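Local coordinates for protein cytochrome C (Marichromatium purpuratum 984, PDB 5LO9) that probably oxidises thiosulfate to tetrathionate as a TsdB-TsdA fusion, passing the electrons along four c-type hemes, at residues P114-P119 with G172-D177; M164-A169 with P451-V456. All coordinates share one frame; numbering follows the deposited sequence.

How the contacts relate
Contacts 1 and 2 lie with their centres about 12 Å apart and alternate along the chain, since residues 164-169 fall between the two segments of contact 1. Contact 1 is internal to one cytochrome c domain, whereas contact 2 joins that domain to the loop 451-456 of another. The two meet directly. Arg173 NH2 of contact 1 forms a salt bridge with Asp454 OD1 of contact 2 at 2.8 Å, and Pro119 CG packs on Leu452 CG at 3.8 Å. Both also border the heme ligated by Met167: the side chain of Leu174 comes within about 4 Å of a heme, and contact 2 supplies the methionine ligand itself.

Contact 1: P114-P119 with G172-D177; sequences PERDLP and GRLDAD. With PGO (S-1,2-propanediol), chain P.
Arg116 and Arg173 exchange hydrogen bonds, each guanidinium donating to the other's backbone carbonyl. Arg116 NH1 reaches Arg173 O at 2.7 Å with an N-H...O angle of 155°, the oxygen lying in the guanidinium plane and the donor in the carbonyl plane. Arg116 is otherwise extended beyond CB, but a bend at chi3 (-97°) swings its head to this oxygen. In return, Arg173 NH1 donates to Arg116 O at 2.9 Å, less straight at 142° and tilted from both planes. It thereby grips the turn after helix 113-116, where Asp117, with positive phi, and Leu118 face Asp112 in a G1 beta bulge. The packed side is apolar: Leu118 CD2 meets Leu174 CD2 at 4.1 Å, the two side chains crossing at about a right angle against Leu107 of helix 102-110. The looser side is at Leu174 O, weakly bonded to a propanediol, probably from the crystallisation liquor. An alanine in place of Arg116 would probably leave Arg173 O without this donor and deprive Asp112 and Glu178 of their shared salt-bridge partner. Each cationic head also meets acids, Asp112 and Glu178 for Arg116 and Asp454 for Arg173, which probably offset its charge.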
loop_
_atom_site.group_PDB
_atom_site.type_symbol
_atom_site.label_atom_id
_atom_site.label_comp_id
_atom_site.label_asym_id
_atom_site.label_seq_id
_atom_site.Cartn_x
_atom_site.Cartn_y
_atom_site.Cartn_z
ATOM N N PRO A 114 4.267 22.191 13.405
ATOM C CA PRO A 114 2.925 22.551 12.904
ATOM C C PRO A 114 2.402 23.885 13.376
ATOM O O PRO A 114 1.813 24.623 12.581
ATOM C CB PRO A 114 2.068 21.416 13.422
ATOM C CG PRO A 114 2.981 20.301 13.537
ATOM C CD PRO A 114 4.267 20.859 14.012
ATOM N N GLU A 115 2.585 24.221 14.647
ATOM C CA GLU A 115 2.095 25.494 15.148
ATOM C C GLU A 115 3.159 26.594 15.246
ATOM O O GLU A 115 2.810 27.780 15.210
ATOM C CB GLU A 115 1.464 25.278 16.514
ATOM C CG GLU A 115 0.317 24.241 16.485
ATOM C CD GLU A 115 -0.727 24.485 15.389
ATOM O OE1 GLU A 115 -1.234 25.633 15.253
ATOM O OE2 GLU A 115 -1.074 23.492 14.693
ATOM N N ARG A 116 4.443 26.256 15.354
ATOM C CA ARG A 116 5.455 27.281 15.561
ATOM C C ARG A 116 6.659 27.197 14.614
ATOM O O ARG A 116 7.624 27.953 14.802
ATOM C CB ARG A 116 5.924 27.237 17.017
ATOM C CG ARG A 116 4.833 27.594 17.980
ATOM C CD ARG A 116 5.309 27.523 19.436
ATOM N NE ARG A 116 4.968 26.260 20.057
ATOM C CZ ARG A 116 5.199 25.954 21.324
ATOM N NH1 ARG A 116 5.808 26.809 22.132
ATOM N NH2 ARG A 116 4.851 24.768 21.764
ATOM N N ASP A 117 6.646 26.324 13.603
ATOM C CA ASP A 117 7.787 26.213 12.676
ATOM C C ASP A 117 9.093 26.022 13.454
ATOM O O ASP A 117 10.158 26.492 13.058
ATOM C CB ASP A 117 7.877 27.441 11.750
ATOM C CG ASP A 117 6.642 27.608 10.855
ATOM O OD1 ASP A 117 6.244 26.627 10.185
ATOM O OD2 ASP A 117 6.032 28.710 10.846
ATOM N N LEU A 118 9.011 25.320 14.571
ATOM C CA LEU A 118 10.079 25.249 15.545
ATOM C C LEU A 118 10.744 23.881 15.509
ATOM O O LEU A 118 10.084 22.886 15.837
ATOM C CB LEU A 118 9.500 25.504 16.928
ATOM C CG LEU A 118 10.444 25.366 18.114
ATOM C CD1 LEU A 118 11.550 26.431 18.069
ATOM C CD2 LEU A 118 9.623 25.483 19.391
ATOM N N PRO A 119 12.009 23.753 15.135
ATOM C CA PRO A 119 12.661 22.434 15.163
ATOM C C PRO A 119 12.890 21.942 16.590
ATOM O O PRO A 119 12.880 22.707 17.555
ATOM C CB PRO A 119 13.995 22.688 14.466
ATOM C CG PRO A 119 13.817 24.012 13.741
ATOM C CD PRO A 119 12.887 24.788 14.585
ATOM N N GLY A 172 11.779 33.049 21.751
ATOM C CA GLY A 172 10.588 33.817 21.467
ATOM C C GLY A 172 9.353 32.996 21.194
ATOM O O GLY A 172 8.250 33.550 21.164
ATOM N N ARG A 173 9.516 31.709 20.958
ATOM C CA ARG A 173 8.425 30.832 20.591
ATOM C C ARG A 173 8.051 29.875 21.723
ATOM O O ARG A 173 7.219 28.984 21.527
ATOM C CB ARG A 173 8.827 30.085 19.318
ATOM C CG ARG A 173 9.118 31.045 18.153
ATOM C CD ARG A 173 9.454 30.334 16.872
ATOM N NE ARG A 173 10.106 31.207 15.901
ATOM C CZ ARG A 173 10.244 30.925 14.608
ATOM N NH1 ARG A 173 9.780 29.800 14.099
ATOM N NH2 ARG A 173 10.829 31.783 13.807
ATOM N N LEU A 174 8.640 30.048 22.901
ATOM C CA LEU A 174 8.357 29.237 24.077
ATOM C C LEU A 174 7.653 30.076 25.140
ATOM O O LEU A 174 7.967 31.263 25.307
ATOM C CB LEU A 174 9.647 28.678 24.670
ATOM C CG LEU A 174 10.594 27.899 23.773
ATOM C CD1 LEU A 174 11.905 27.548 24.513
ATOM C CD2 LEU A 174 9.902 26.680 23.310
ATOM N N ASP A 175 6.707 29.459 25.863
ATOM C CA ASP A 175 6.090 30.087 27.025
ATOM C C ASP A 175 6.853 29.664 28.292
ATOM O O ASP A 175 7.731 28.804 28.261
ATOM C CB ASP A 175 4.565 29.789 27.093
ATOM C CG ASP A 175 4.212 28.324 27.396
ATOM O OD1 ASP A 175 4.917 27.673 28.213
ATOM O OD2 ASP A 175 3.156 27.852 26.877
ATOM N N ALA A 176 6.560 30.340 29.404
ATOM C CA ALA A 176 7.308 30.130 30.645
ATOM C C ALA A 176 7.312 28.664 31.082
ATOM O O ALA A 176 8.332 28.161 31.582
ATOM C CB ALA A 176 6.682 30.977 31.744
ATOM N N ASP A 177 6.151 27.990 30.985
ATOM C CA ASP A 177 6.065 26.593 31.398
ATOM C C ASP A 177 6.998 25.733 30.572
ATOM O O ASP A 177 7.734 24.891 31.111
ATOM C CB ASP A 177 4.619 26.088 31.292
ATOM C CG ASP A 177 3.727 26.607 32.436
ATOM O OD1 ASP A 177 4.230 27.384 33.303
ATOM O OD2 ASP A 177 2.525 26.228 32.468
HETATM C C1 PGO P . 7.810 34.606 25.130
HETATM C C2 PGO P . 7.732 36.027 24.549
HETATM C C3 PGO P . 6.620 36.134 23.478
HETATM O O1 PGO P . 9.066 34.383 25.803
HETATM O O2 PGO P . 9.043 36.412 24.063
#

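Contact 2: M164-A169 with P451-V456; sequences MALMGA and PLLDTV. With HEC (heme c), chain D.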
loop_
_atom_site.group_PDB
_atom_site.type_symbol
_atom_site.label_atom_id
_atom_site.label_comp_id
_atom_site.label_asym_id
_atom_site.label_seq_id
_atom_site.Cartn_x
_atom_site.Cartn_y
_atom_site.Cartn_z
ATOM N N MET A 164 22.732 34.202 13.207
ATOM C CA MET A 164 21.409 34.169 12.572
ATOM C C MET A 164 20.278 34.368 13.563
ATOM O O MET A 164 19.121 34.050 13.251
ATOM C CB MET A 164 21.193 32.870 11.796
ATOM C CG MET A 164 22.321 32.527 10.842
ATOM S SD MET A 164 22.108 30.957 9.923
ATOM C CE MET A 164 21.103 31.478 8.506
ATOM N N ALA A 165 20.599 34.876 14.756
ATOM C CA ALA A 165 19.607 35.170 15.788
ATOM C C ALA A 165 18.824 33.919 16.184
ATOM O O ALA A 165 17.679 33.993 16.649
ATOM C CB ALA A 165 18.651 36.257 15.302
ATOM N N LEU A 166 19.469 32.761 16.075
ATOM C CA LEU A 166 18.726 31.509 16.120
ATOM C C LEU A 166 18.031 31.322 17.469
ATOM O O LEU A 166 16.863 30.897 17.518
ATOM C CB LEU A 166 19.671 30.346 15.798
ATOM C CG LEU A 166 20.263 30.294 14.379
ATOM C CD1 LEU A 166 21.203 29.108 14.253
ATOM C CD2 LEU A 166 19.183 30.235 13.317
ATOM N N MET A 167 18.734 31.620 18.574
ATOM C CA MET A 167 18.174 31.364 19.889
ATOM C C MET A 167 17.246 32.460 20.333
ATOM O O MET A 167 16.423 32.235 21.217
ATOM C CB MET A 167 19.248 31.189 20.959
ATOM C CG MET A 167 19.839 29.769 21.038
ATOM S SD MET A 167 18.617 28.464 21.189
ATOM C CE MET A 167 17.844 28.821 22.742
ATOM N N GLY A 168 17.325 33.639 19.739
ATOM C CA GLY A 168 16.271 34.592 20.001
ATOM C C GLY A 168 14.972 34.116 19.412
ATOM O O GLY A 168 13.925 34.185 20.054
ATOM N N ALA A 169 15.040 33.564 18.206
ATOM C CA ALA A 169 13.845 33.026 17.585
ATOM C C ALA A 169 13.321 31.818 18.362
ATOM O O ALA A 169 12.116 31.676 18.571
ATOM C CB ALA A 169 14.150 32.664 16.137
ATOM N N PRO A 451 17.133 28.210 5.373
ATOM C CA PRO A 451 17.618 27.525 6.581
ATOM C C PRO A 451 16.582 26.927 7.502
ATOM O O PRO A 451 15.506 27.477 7.617
ATOM C CB PRO A 451 18.351 28.619 7.328
ATOM C CG PRO A 451 18.782 29.553 6.288
ATOM C CD PRO A 451 17.612 29.585 5.316
ATOM N N LEU A 452 16.987 25.859 8.194
ATOM C CA LEU A 452 16.131 25.077 9.088
ATOM C C LEU A 452 15.129 25.925 9.855
ATOM O O LEU A 452 13.913 25.714 9.754
ATOM C CB LEU A 452 17.018 24.332 10.075
ATOM C CG LEU A 452 16.344 23.406 11.036
ATOM C CD1 LEU A 452 15.810 22.195 10.290
ATOM C CD2 LEU A 452 17.385 23.063 12.094
ATOM N N LEU A 453 15.637 26.921 10.579
ATOM C CA LEU A 453 14.825 27.857 11.345
ATOM C C LEU A 453 14.637 29.120 10.528
ATOM O O LEU A 453 15.600 29.671 9.988
ATOM C CB LEU A 453 15.487 28.180 12.683
ATOM C CG LEU A 453 14.725 29.019 13.692
ATOM C CD1 LEU A 453 13.320 28.495 13.917
ATOM C CD2 LEU A 453 15.539 29.085 15.014
ATOM N N ASP A 454 13.397 29.575 10.445
ATOM C CA ASP A 454 13.057 30.609 9.481
ATOM C C ASP A 454 13.362 32.017 9.993
ATOM O O ASP A 454 12.525 32.913 9.861
ATOM C CB ASP A 454 11.583 30.523 9.036
ATOM C CG ASP A 454 10.597 30.604 10.175
ATOM O OD1 ASP A 454 10.957 30.468 11.360
ATOM O OD2 ASP A 454 9.433 30.862 9.854
ATOM N N THR A 455 14.545 32.245 10.560
ATOM C CA THR A 455 14.990 33.622 10.739
ATOM C C THR A 455 15.336 34.260 9.406
ATOM O O THR A 455 15.285 35.494 9.267
ATOM C CB THR A 455 16.222 33.686 11.613
ATOM O OG1 THR A 455 17.272 32.998 10.942
ATOM C CG2 THR A 455 15.968 33.055 12.956
ATOM N N VAL A 456 15.630 33.425 8.421
ATOM C CA VAL A 456 15.981 33.829 7.069
ATOM C C VAL A 456 15.126 33.026 6.108
ATOM O O VAL A 456 15.010 31.806 6.252
ATOM C CB VAL A 456 17.478 33.567 6.788
ATOM C CG1 VAL A 456 17.840 34.047 5.407
ATOM C CG2 VAL A 456 18.352 34.217 7.875
HETATM FE FE HEC D . 19.753 26.403 21.313
HETATM C CHA HEC D . 22.597 27.878 22.687
HETATM C CHB HEC D . 18.431 25.986 24.531
HETATM C CHC HEC D . 16.964 24.794 19.969
HETATM C CHD HEC D . 20.936 27.078 18.107
HETATM N NA HEC D . 20.412 26.846 23.244
HETATM C C1A HEC D . 21.560 27.422 23.579
HETATM C C2A HEC D . 21.728 27.623 25.029
HETATM C C3A HEC D . 20.483 27.080 25.582
HETATM C C4A HEC D . 19.739 26.621 24.378
HETATM C CMA HEC D . 20.103 27.020 27.035
HETATM C CAA HEC D . 22.872 28.231 25.800
HETATM C CBA HEC D . 23.852 27.136 26.190
HETATM C CGA HEC D . 24.978 27.692 27.031
HETATM O O1A HEC D . 25.969 26.966 27.256
HETATM O O2A HEC D . 24.871 28.860 27.475
HETATM N NB HEC D . 18.022 25.547 22.105
HETATM C C1B HEC D . 17.677 25.472 23.392
HETATM C C2B HEC D . 16.373 24.791 23.605
HETATM C C3B HEC D . 15.940 24.457 22.244
HETATM C C4B HEC D . 17.036 24.975 21.410
HETATM C CMB HEC D . 15.682 24.539 24.916
HETATM C CAB HEC D . 14.706 23.741 21.773
HETATM C CBB HEC D . 13.481 24.443 22.281
HETATM N NC HEC D . 19.075 25.996 19.391
HETATM C C1C HEC D . 17.972 25.335 19.062
HETATM C C2C HEC D . 17.785 25.194 17.604
HETATM C C3C HEC D . 18.948 25.885 17.031
HETATM C C4C HEC D . 19.670 26.341 18.247
HETATM C CMC HEC D . 16.633 24.512 16.931
HETATM C CAC HEC D . 19.398 26.059 15.598
HETATM C CBC HEC D . 18.369 26.390 14.555
HETATM N ND HEC D . 21.452 27.308 20.536
HETATM C C1D HEC D . 21.730 27.504 19.257
HETATM C C2D HEC D . 23.019 28.191 19.044
HETATM C C3D HEC D . 23.530 28.429 20.374
HETATM C C4D HEC D . 22.467 27.832 21.229
HETATM C CMD HEC D . 23.642 28.575 17.762
HETATM C CAD HEC D . 24.825 29.111 20.743
HETATM C CBD HEC D . 24.608 30.601 21.040
HETATM C CGD HEC D . 25.919 31.355 21.132
HETATM O O1D HEC D . 25.998 32.189 22.056
HETATM O O2D HEC D . 26.857 31.119 20.322
#
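Thr455 and Met164 make the hydrogen bond of this contact, OG1 donating to the Met164 backbone O at 3.1 Å. The hydroxyl lies in the carbonyl plane, with a C=O...OG1 angle of 145°. A chi1 of 63° sets OG1 between the Thr455 backbone N and its carbonyl carbon, and the same rotation carries CG2 over to Ala169 CB, 3.7 Å away, so one threonine serves the carbonyl with one branch and the helix with the other.

Apolar packing falls into two patches. In the first, the Met164 chain bends at chi3 (85°) and its terminal CE rests 3.7 Å from Pro451 CG and 3.9 Å from Val456 CG2, the thioether crossing both side chains at about a right angle. In the second, Leu453 turns CD2 toward the start of helix 166-171, meeting Leu166 CD2 at 4.2 Å and also packing on Ala169 CB.

The setting is a contact between two c-type cytochrome domains. Residues 164-169 carry the methionine ligand of one, opposite the histidine of a Cys-X-X-Cys-His motif; the loop 451-456 directly follows Met450, an axial ligand, with His406, of another heme, and starts with a cis peptide bond before Pro451.

Heme contacts form the third group. Met167 points away from the loop and binds the iron through SD at 2.4 Å, with His125 as the other axial ligand. Its neighbour Leu166 places CD1 3.8 Å from heme CAC, while Leu453 CB approaches CBC of the same heme substituent to 3.9 Å. Met164, Pro451 and Leu452 also touch another heme c.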